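Local coordinates for endonuclease V (Bacillus subtilis, PDB 3GA2), which probably takes part in the repair of deaminated bases, nicking double-stranded DNA at the second phosphodiester bond 3' to a deoxyinosine with magnesium as cofactor, at residues D16-Q19 with V20-N23; N23-N26 with R27-L30; E225-V228 with L229-F232. The protein carries 1 engineered substitution. All blocks are in the same frame, centred on the assembly; numbering follows the deposited sequence.

How the interactions relate
Interactions 1 and 2 follow each other on helix 14-25 and share Asn23: residues 16-23 form two of its turns, and residues 23-30 carry the chain off its end into the loop that leads to strand 41-52. Their centres are 11 Å apart. Interaction 3 comes near the end of the chain, within helix 217-235, and its centre is 32 Å from that of interaction 1 and 34 Å from that of interaction 2. Interactions 2 and 3 lie on opposite sides of the chain's centre. Helix 217-235 packs on strands 41-52 and 55-66, close to the predicted magnesium site, while the end of helix 14-25 and its loop pack on helix 128-136 and strand 188-194.

Interaction 1: D16-Q19 with V20-N23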
ATOM      1  N   ASP A  16       7.652  15.516  15.556  1.00 33.28           N
ATOM      2  CA  ASP A  16       8.358  15.496  14.281  1.00 30.35           C
ATOM      3  C   ASP A  16       7.532  14.767  13.220  1.00 27.01           C
ATOM      4  O   ASP A  16       7.341  15.271  12.113  1.00 20.14           O
ATOM      5  CB  ASP A  16       9.716  14.797  14.436  1.00 32.06           C
ATOM      6  CG  ASP A  16      10.547  15.364  15.577  1.00 41.44           C
ATOM      7  OD1 ASP A  16      10.827  16.582  15.573  1.00 37.98           O
ATOM      8  OD2 ASP A  16      10.926  14.582  16.477  1.00 45.76           O
ATOM      9  N   PHE A  17       7.046  13.578  13.569  1.00 25.21           N
ATOM     10  CA  PHE A  17       6.249  12.777  12.649  1.00 25.59           C
ATOM     11  C   PHE A  17       4.965  13.494  12.224  1.00 28.71           C
ATOM     12  O   PHE A  17       4.597  13.473  11.048  1.00 26.24           O
ATOM     13  CB  PHE A  17       5.906  11.423  13.276  1.00 22.53           C
ATOM     14  CG  PHE A  17       7.109  10.582  13.604  1.00 34.91           C
ATOM     15  CD1 PHE A  17       7.763  10.723  14.825  1.00 37.07           C
ATOM     16  CD2 PHE A  17       7.605   9.667  12.679  1.00 39.12           C
ATOM     17  CE1 PHE A  17       8.895   9.964  15.121  1.00 42.49           C
ATOM     18  CE2 PHE A  17       8.738   8.902  12.963  1.00 45.34           C
ATOM     19  CZ  PHE A  17       9.385   9.051  14.188  1.00 44.39           C
ATOM     20  N   LEU A  18       4.284  14.128  13.174  1.00 26.31           N
ATOM     21  CA  LEU A  18       3.048  14.840  12.861  1.00 27.66           C
ATOM     22  C   LEU A  18       3.277  15.995  11.902  1.00 25.18           C
ATOM     23  O   LEU A  18       2.445  16.270  11.035  1.00 19.95           O
ATOM     24  CB  LEU A  18       2.380  15.379  14.130  1.00 32.57           C
ATOM     25  CG  LEU A  18       1.356  14.486  14.829  1.00 33.16           C
ATOM     26  CD1 LEU A  18       0.285  14.059  13.826  1.00 36.46           C
ATOM     27  CD2 LEU A  18       2.041  13.281  15.415  1.00 39.68           C
ATOM     28  N   GLN A  19       4.405  16.675  12.059  1.00 30.65           N
ATOM     29  CA  GLN A  19       4.719  17.810  11.203  1.00 26.49           C
ATOM     30  C   GLN A  19       4.913  17.358   9.762  1.00 25.27           C
ATOM     31  O   GLN A  19       4.467  18.024   8.831  1.00 22.35           O
ATOM     32  CB  GLN A  19       5.979  18.518  11.704  1.00 28.34           C
ATOM     33  CG  GLN A  19       6.144  19.915  11.132  1.00 42.54           C
ATOM     34  CD  GLN A  19       5.096  20.884  11.658  1.00 49.89           C
ATOM     35  OE1 GLN A  19       4.950  21.995  11.148  1.00 54.55           O
ATOM     36  NE2 GLN A  19       4.366  20.468  12.690  1.00 54.09           N
ATOM     37  N   VAL A  20       5.588  16.226   9.579  1.00 28.49           N
ATOM     38  CA  VAL A  20       5.821  15.692   8.241  1.00 27.22           C
ATOM     39  C   VAL A  20       4.484  15.295   7.613  1.00 17.38           C
ATOM     40  O   VAL A  20       4.211  15.641   6.471  1.00 16.73           O
ATOM     41  CB  VAL A  20       6.757  14.455   8.279  1.00 31.60           C
ATOM     42  CG1 VAL A  20       6.926  13.878   6.877  1.00 31.34           C
ATOM     43  CG2 VAL A  20       8.116  14.849   8.843  1.00 29.18           C
ATOM     44  N   GLN A  21       3.651  14.580   8.365  1.00 20.96           N
ATOM     45  CA  GLN A  21       2.356  14.155   7.848  1.00 21.95           C
ATOM     46  C   GLN A  21       1.489  15.339   7.451  1.00 25.84           C
ATOM     47  O   GLN A  21       0.920  15.370   6.360  1.00 24.58           O
ATOM     48  CB  GLN A  21       1.591  13.321   8.877  1.00 17.96           C
ATOM     49  CG  GLN A  21       2.245  12.005   9.237  1.00 17.70           C
ATOM     50  CD  GLN A  21       1.339  11.119  10.068  1.00 21.83           C
ATOM     51  OE1 GLN A  21       0.584  11.601  10.919  1.00 28.31           O
ATOM     52  NE2 GLN A  21       1.422   9.812   9.840  1.00 16.36           N
ATOM     53  N   PHE A  22       1.384  16.314   8.347  1.00 26.20           N
ATOM     54  CA  PHE A  22       0.561  17.488   8.084  1.00 30.95           C
ATOM     55  C   PHE A  22       1.026  18.271   6.862  1.00 26.98           C
ATOM     56  O   PHE A  22       0.216  18.854   6.141  1.00 26.54           O
ATOM     57  CB  PHE A  22       0.517  18.386   9.324  1.00 37.22           C
ATOM     58  CG  PHE A  22      -0.432  17.897  10.390  1.00 43.92           C
ATOM     59  CD1 PHE A  22      -1.773  17.672  10.094  1.00 39.50           C
ATOM     60  CD2 PHE A  22       0.008  17.679  11.691  1.00 44.90           C
ATOM     61  CE1 PHE A  22      -2.661  17.239  11.076  1.00 30.56           C
ATOM     62  CE2 PHE A  22      -0.876  17.245  12.680  1.00 45.28           C
ATOM     63  CZ  PHE A  22      -2.213  17.028  12.370  1.00 38.07           C
ATOM     64  N   ASN A  23       2.329  18.276   6.620  1.00 24.82           N
ATOM     65  CA  ASN A  23       2.861  18.981   5.467  1.00 25.46           C
ATOM     66  C   ASN A  23       2.454  18.258   4.190  1.00 30.69           C
ATOM     67  O   ASN A  23       1.857  18.848   3.294  1.00 29.48           O
ATOM     68  CB  ASN A  23       4.387  19.062   5.555  1.00 37.51           C
ATOM     69  CG  ASN A  23       4.858  20.119   6.536  1.00 44.52           C
ATOM     70  OD1 ASN A  23       6.038  20.181   6.884  1.00 47.00           O
ATOM     71  ND2 ASN A  23       3.936  20.964   6.979  1.00 38.23           N
TER
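Two successive turns of helix 14-25 make this contact, with Leu18 and Phe22 side by side, one turn apart, and the i to i+4 backbone bonds joining the same turns. Leu18 CD1 lies 3.6 Å from Phe22 CE2, and the two side chains point in the same direction. The chi1 of Leu18, -91°, is away from a staggered value, and CD1 is the branch that reaches the ring. Gln21, with its chain extended beyond CG, passes across Leu18 at a slant, and its OE1 comes within 3.8 Å of Leu18 CD1. The backbone is regular helix: Val20 N bonds to Asp16 O at 3.2 Å, and Gln21 N to Phe17 O at 3.1 Å with a nearly straight N-H...O angle of 169°. Val20 turns CG2 back along the helix, 3.4 Å from Asp16 O. Outside these turns, Asp16 forms a salt bridge with Lys12, while Phe17 stacks on Phe90 and meets Phe93 edge-to-face. At the far end Asn23 N bonds to Gln19 O at 3.1 Å, and the Asn23 side chain folds back over the same carbonyl: CG sits beside the backbone N (chi1 -77°), which leaves Asn23 OD1 3.3 Å from Gln19 O, two acceptors close together without a bond between them.

Interaction 2: N23-N26 with R27-L30; sequences NLKN and RINL
Arg27, Leu24 and Ile28 bury the most surface where helix 14-25 gives way to a loop. Arg27 turns its backbone N back to Leu24 O, a short bond of 2.7 Å whose donor stands well above the carbonyl plane, 56° out of it, as the chain leaves its helical path. The Arg27 CB is 3.2 Å from Leu24 O; beyond it the side chain, bent at chi3, leads away from residues 23-26, although its guanidinium still meets the leucine at a slant, with Arg27 NH1 4.0 Å from Leu24 CD2. Ile28 belongs to the type I beta turn from Lys25 to Ile28, which is closed by a weak bond of 3.4 Å from Ile28 N to Lys25 O. With CG1 held beside its own backbone N (chi1 -66°), the isoleucine brings CG1 and CD1 up beside that carbonyl oxygen, and Ile28 CD1 comes within 4.0 Å of Lys25 CG. A water lies beside the turn, giving long, weak bonds to Asn26 O and Ile28 O. The amine of Lys25 is taken up by Asn124 OD1, away from the turn. Helix 128-136 packs against all three residues: Leu24 on His131 and Phe134, Arg27 also on Phe134, and Ile28 on Thr130. The side chains of Ile28 and Leu30 also touch strand 188-194, while the chain itself runs on toward strand 41-52.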
ATOM      1  N   ASN A  23       2.329  18.276   6.620  1.00 24.82           N
ATOM      2  CA  ASN A  23       2.861  18.981   5.467  1.00 25.46           C
ATOM      3  C   ASN A  23       2.454  18.258   4.190  1.00 30.69           C
ATOM      4  O   ASN A  23       1.857  18.848   3.294  1.00 29.48           O
ATOM      5  CB  ASN A  23       4.387  19.062   5.555  1.00 37.51           C
ATOM      6  CG  ASN A  23       4.858  20.119   6.536  1.00 44.52           C
ATOM      7  OD1 ASN A  23       6.038  20.181   6.884  1.00 47.00           O
ATOM      8  ND2 ASN A  23       3.936  20.964   6.979  1.00 38.23           N
ATOM      9  N   LEU A  24       2.775  16.972   4.115  1.00 27.64           N
ATOM     10  CA  LEU A  24       2.448  16.180   2.936  1.00 29.45           C
ATOM     11  C   LEU A  24       0.945  16.048   2.719  1.00 27.25           C
ATOM     12  O   LEU A  24       0.478  16.024   1.580  1.00 25.23           O
ATOM     13  CB  LEU A  24       3.077  14.794   3.052  1.00 28.21           C
ATOM     14  CG  LEU A  24       4.603  14.785   3.164  1.00 30.23           C
ATOM     15  CD1 LEU A  24       5.076  13.355   3.350  1.00 18.15           C
ATOM     16  CD2 LEU A  24       5.227  15.405   1.917  1.00 23.24           C
ATOM     17  N   LYS A  25       0.192  15.974   3.813  1.00 22.55           N
ATOM     18  CA  LYS A  25      -1.254  15.834   3.738  1.00 21.82           C
ATOM     19  C   LYS A  25      -1.891  16.957   2.931  1.00 26.26           C
ATOM     20  O   LYS A  25      -2.901  16.753   2.263  1.00 26.57           O
ATOM     21  CB  LYS A  25      -1.858  15.801   5.145  1.00 28.44           C
ATOM     22  CG  LYS A  25      -3.345  15.511   5.166  1.00 34.30           C
ATOM     23  CD  LYS A  25      -3.856  15.237   6.573  1.00 31.79           C
ATOM     24  CE  LYS A  25      -3.742  16.446   7.471  1.00 41.08           C
ATOM     25  NZ  LYS A  25      -4.361  16.187   8.798  1.00 39.40           N
ATOM     26  N   ASN A  26      -1.303  18.144   2.986  1.00 30.50           N
ATOM     27  CA  ASN A  26      -1.849  19.266   2.244  1.00 39.87           C
ATOM     28  C   ASN A  26      -1.440  19.206   0.779  1.00 32.74           C
ATOM     29  O   ASN A  26      -1.825  20.061  -0.018  1.00 39.88           O
ATOM     30  CB  ASN A  26      -1.401  20.585   2.876  1.00 42.42           C
ATOM     31  CG  ASN A  26      -1.973  20.781   4.267  1.00 49.98           C
ATOM     32  OD1 ASN A  26      -3.189  20.712   4.465  1.00 54.34           O
ATOM     33  ND2 ASN A  26      -1.103  21.027   5.239  1.00 56.18           N
ATOM     34  N   ARG A  27      -0.668  18.184   0.426  1.00 30.98           N
ATOM     35  CA  ARG A  27      -0.207  18.006  -0.948  1.00 28.42           C
ATOM     36  C   ARG A  27      -0.877  16.801  -1.613  1.00 23.35           C
ATOM     37  O   ARG A  27      -0.447  16.346  -2.672  1.00 21.11           O
ATOM     38  CB  ARG A  27       1.317  17.841  -0.972  1.00 30.33           C
ATOM     39  CG  ARG A  27       2.082  19.076  -0.509  1.00 37.00           C
ATOM     40  CD  ARG A  27       3.581  18.810  -0.423  1.00 48.99           C
ATOM     41  NE  ARG A  27       4.122  18.312  -1.688  1.00 57.17           N
ATOM     42  CZ  ARG A  27       5.389  17.953  -1.877  1.00 56.57           C
ATOM     43  NH1 ARG A  27       6.265  18.034  -0.883  1.00 51.15           N
ATOM     44  NH2 ARG A  27       5.778  17.503  -3.061  1.00 57.84           N
ATOM     45  N   ILE A  28      -1.931  16.290  -0.987  1.00 16.19           N
ATOM     46  CA  ILE A  28      -2.654  15.149  -1.529  1.00 17.18           C
ATOM     47  C   ILE A  28      -3.559  15.585  -2.672  1.00 15.99           C
ATOM     48  O   ILE A  28      -4.279  16.578  -2.564  1.00 21.53           O
ATOM     49  CB  ILE A  28      -3.509  14.465  -0.443  1.00 16.51           C
ATOM     50  CG1 ILE A  28      -2.582  13.842   0.602  1.00 14.92           C
ATOM     51  CG2 ILE A  28      -4.430  13.424  -1.075  1.00  9.87           C
ATOM     52  CD1 ILE A  28      -3.278  13.300   1.818  1.00 14.15           C
ATOM     53  N   ASN A  29      -3.513  14.841  -3.768  1.00 15.38           N
ATOM     54  CA  ASN A  29      -4.333  15.151  -4.924  1.00 15.02           C
ATOM     55  C   ASN A  29      -4.990  13.902  -5.481  1.00 16.54           C
ATOM     56  O   ASN A  29      -4.333  13.070  -6.105  1.00 15.96           O
ATOM     57  CB  ASN A  29      -3.492  15.817  -6.012  1.00 23.78           C
ATOM     58  CG  ASN A  29      -4.252  15.967  -7.308  1.00 30.39           C
ATOM     59  OD1 ASN A  29      -5.413  16.360  -7.311  1.00 29.10           O
ATOM     60  ND2 ASN A  29      -3.602  15.653  -8.417  1.00 40.72           N
ATOM     61  N   LEU A  30      -6.296  13.788  -5.263  1.00 14.68           N
ATOM     62  CA  LEU A  30      -7.066  12.640  -5.726  1.00 18.35           C
ATOM     63  C   LEU A  30      -7.921  12.947  -6.946  1.00 18.67           C
ATOM     64  O   LEU A  30      -8.942  12.300  -7.167  1.00 24.51           O
ATOM     65  CB  LEU A  30      -7.961  12.135  -4.594  1.00 13.95           C
ATOM     66  CG  LEU A  30      -7.360  11.197  -3.534  1.00 25.18           C
ATOM     67  CD1 LEU A  30      -5.871  11.394  -3.390  1.00 11.35           C
ATOM     68  CD2 LEU A  30      -8.090  11.406  -2.230  1.00 11.81           C
TER
HETATM   69  O   HOH W   1      -4.903  18.908  -0.194  1.00 44.89           O

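Interaction 3: E225-V228 with L229-F232; sequences ETHV and LRTF
His227 and Arg230 run side by side in the same direction, one turn apart, with imidazole and guanidinium planes only 6° from parallel. The guanidinium reaches the ring at its CD2 side, where Arg230 NH2 is 3.5 Å from His227 CD2 and 3.9 Å from His227 NE2. An almost fully extended start brings it there: Arg230 CG lies opposite the backbone N (chi1 174°), and the chain bends only at chi3. The other terminal nitrogen, Arg230 NH1, donates to the backbone carbonyl of Tyr49, which helps to fix the rotation of the group. Both residues belong to helix 217-235, which packs against strands 41-52 and 55-66 of the central sheet of the RNase H-like fold; Arg230 rests on Ala48 and Trp50, and Leu229 on Val59 and Cys61. The predicted magnesium ligands are near: the Thr226 side chain is about 4 Å from that of Asp46, and the His227 side chain about 7 Å from that of Asp116. Thr231 curls back on the helix, its OG1 beside its own backbone N (chi1 -55°). Its hydroxyl donates to His227 O at 2.8 Å while Thr231 N donates to the same oxygen at 3.0 Å, the two donors arriving from opposite faces of the carbonyl plane. Arg230 N donates to Thr226 O at 3.0 Å. One turn before Leu229, the end of Glu225 comes toward the leucine, with Glu225 OE1 4.2 Å from Leu229 CG, and Glu225 OE2 forms a salt bridge with Lys75.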
ATOM      1  N   GLU A 225       5.715 -13.362  -1.816  1.00 19.43           N
ATOM      2  CA  GLU A 225       7.157 -13.234  -1.981  1.00 17.67           C
ATOM      3  C   GLU A 225       7.842 -12.791  -0.685  1.00 22.22           C
ATOM      4  O   GLU A 225       8.918 -13.286  -0.341  1.00 15.40           O
ATOM      5  CB  GLU A 225       7.468 -12.250  -3.109  1.00 15.49           C
ATOM      6  CG  GLU A 225       8.934 -12.176  -3.474  1.00 11.21           C
ATOM      7  CD  GLU A 225       9.410 -13.377  -4.260  1.00 25.49           C
ATOM      8  OE1 GLU A 225      10.617 -13.689  -4.179  1.00 32.90           O
ATOM      9  OE2 GLU A 225       8.595 -14.004  -4.973  1.00 34.59           O
ATOM     10  N   THR A 226       7.218 -11.861   0.034  1.00 14.40           N
ATOM     11  CA  THR A 226       7.772 -11.372   1.294  1.00 15.39           C
ATOM     12  C   THR A 226       7.808 -12.502   2.320  1.00 22.18           C
ATOM     13  O   THR A 226       8.711 -12.569   3.155  1.00 20.36           O
ATOM     14  CB  THR A 226       6.932 -10.218   1.876  1.00 20.92           C
ATOM     15  OG1 THR A 226       5.590 -10.666   2.099  1.00 20.99           O
ATOM     16  CG2 THR A 226       6.913  -9.036   0.926  1.00 24.06           C
ATOM     17  N   HIS A 227       6.830 -13.398   2.249  1.00 17.97           N
ATOM     18  CA  HIS A 227       6.765 -14.515   3.185  1.00 20.57           C
ATOM     19  C   HIS A 227       7.832 -15.562   2.911  1.00 26.89           C
ATOM     20  O   HIS A 227       8.455 -16.075   3.841  1.00 29.70           O
ATOM     21  CB  HIS A 227       5.378 -15.154   3.143  1.00 29.20           C
ATOM     22  CG  HIS A 227       4.303 -14.284   3.714  1.00 33.03           C
ATOM     23  ND1 HIS A 227       2.961 -14.546   3.544  1.00 49.39           N
ATOM     24  CD2 HIS A 227       4.373 -13.152   4.456  1.00 43.78           C
ATOM     25  CE1 HIS A 227       2.251 -13.614   4.155  1.00 51.81           C
ATOM     26  NE2 HIS A 227       3.084 -12.756   4.717  1.00 48.81           N
ATOM     27  N   VAL A 228       8.045 -15.872   1.635  1.00 28.13           N
ATOM     28  CA  VAL A 228       9.046 -16.862   1.259  1.00 28.87           C
ATOM     29  C   VAL A 228      10.454 -16.340   1.549  1.00 26.83           C
ATOM     30  O   VAL A 228      11.319 -17.097   1.982  1.00 30.06           O
ATOM     31  CB  VAL A 228       8.924 -17.251  -0.238  1.00 23.68           C
ATOM     32  CG1 VAL A 228       9.179 -16.049  -1.121  1.00 37.87           C
ATOM     33  CG2 VAL A 228       9.902 -18.367  -0.564  1.00 37.14           C
ATOM     34  N   LEU A 229      10.685 -15.050   1.314  1.00 24.57           N
ATOM     35  CA  LEU A 229      11.996 -14.470   1.584  1.00 18.10           C
ATOM     36  C   LEU A 229      12.247 -14.417   3.084  1.00 21.26           C
ATOM     37  O   LEU A 229      13.361 -14.677   3.539  1.00 20.91           O
ATOM     38  CB  LEU A 229      12.110 -13.062   1.004  1.00 20.06           C
ATOM     39  CG  LEU A 229      12.480 -12.940  -0.475  1.00 14.63           C
ATOM     40  CD1 LEU A 229      12.314 -11.499  -0.903  1.00 15.62           C
ATOM     41  CD2 LEU A 229      13.914 -13.410  -0.704  1.00 24.00           C
ATOM     42  N   ARG A 230      11.217 -14.071   3.850  1.00 17.94           N
ATOM     43  CA  ARG A 230      11.357 -14.009   5.298  1.00 26.78           C
ATOM     44  C   ARG A 230      11.713 -15.391   5.835  1.00 28.01           C
ATOM     45  O   ARG A 230      12.618 -15.531   6.660  1.00 28.69           O
ATOM     46  CB  ARG A 230      10.062 -13.524   5.959  1.00 30.82           C
ATOM     47  CG  ARG A 230      10.098 -13.589   7.481  1.00 24.72           C
ATOM     48  CD  ARG A 230       8.838 -13.020   8.112  1.00 25.68           C
ATOM     49  NE  ARG A 230       7.628 -13.725   7.698  1.00 26.68           N
ATOM     50  CZ  ARG A 230       6.402 -13.381   8.078  1.00 29.49           C
ATOM     51  NH1 ARG A 230       6.227 -12.343   8.883  1.00 24.03           N
ATOM     52  NH2 ARG A 230       5.351 -14.067   7.646  1.00 34.32           N
ATOM     53  N   THR A 231      11.001 -16.408   5.357  1.00 27.71           N
ATOM     54  CA  THR A 231      11.239 -17.782   5.789  1.00 28.16           C
ATOM     55  C   THR A 231      12.659 -18.192   5.430  1.00 29.71           C
ATOM     56  O   THR A 231      13.305 -18.932   6.168  1.00 30.25           O
ATOM     57  CB  THR A 231      10.256 -18.774   5.114  1.00 38.95           C
ATOM     58  OG1 THR A 231       8.906 -18.354   5.349  1.00 38.29           O
ATOM     59  CG2 THR A 231      10.443 -20.179   5.680  1.00 31.81           C
ATOM     60  N   PHE A 232      13.141 -17.714   4.289  1.00 23.58           N
ATOM     61  CA  PHE A 232      14.489 -18.039   3.856  1.00 26.98           C
ATOM     62  C   PHE A 232      15.514 -17.461   4.821  1.00 28.60           C
ATOM     63  O   PHE A 232      16.392 -18.171   5.299  1.00 27.78           O
ATOM     64  CB  PHE A 232      14.732 -17.507   2.441  1.00 31.33           C
ATOM     65  CG  PHE A 232      16.142 -17.684   1.958  1.00 36.93           C
ATOM     66  CD1 PHE A 232      17.073 -16.660   2.094  1.00 36.12           C
ATOM     67  CD2 PHE A 232      16.541 -18.878   1.360  1.00 42.40           C
ATOM     68  CE1 PHE A 232      18.380 -16.818   1.640  1.00 38.54           C
ATOM     69  CE2 PHE A 232      17.847 -19.048   0.902  1.00 39.19           C
ATOM     70  CZ  PHE A 232      18.769 -18.017   1.042  1.00 37.47           C
TER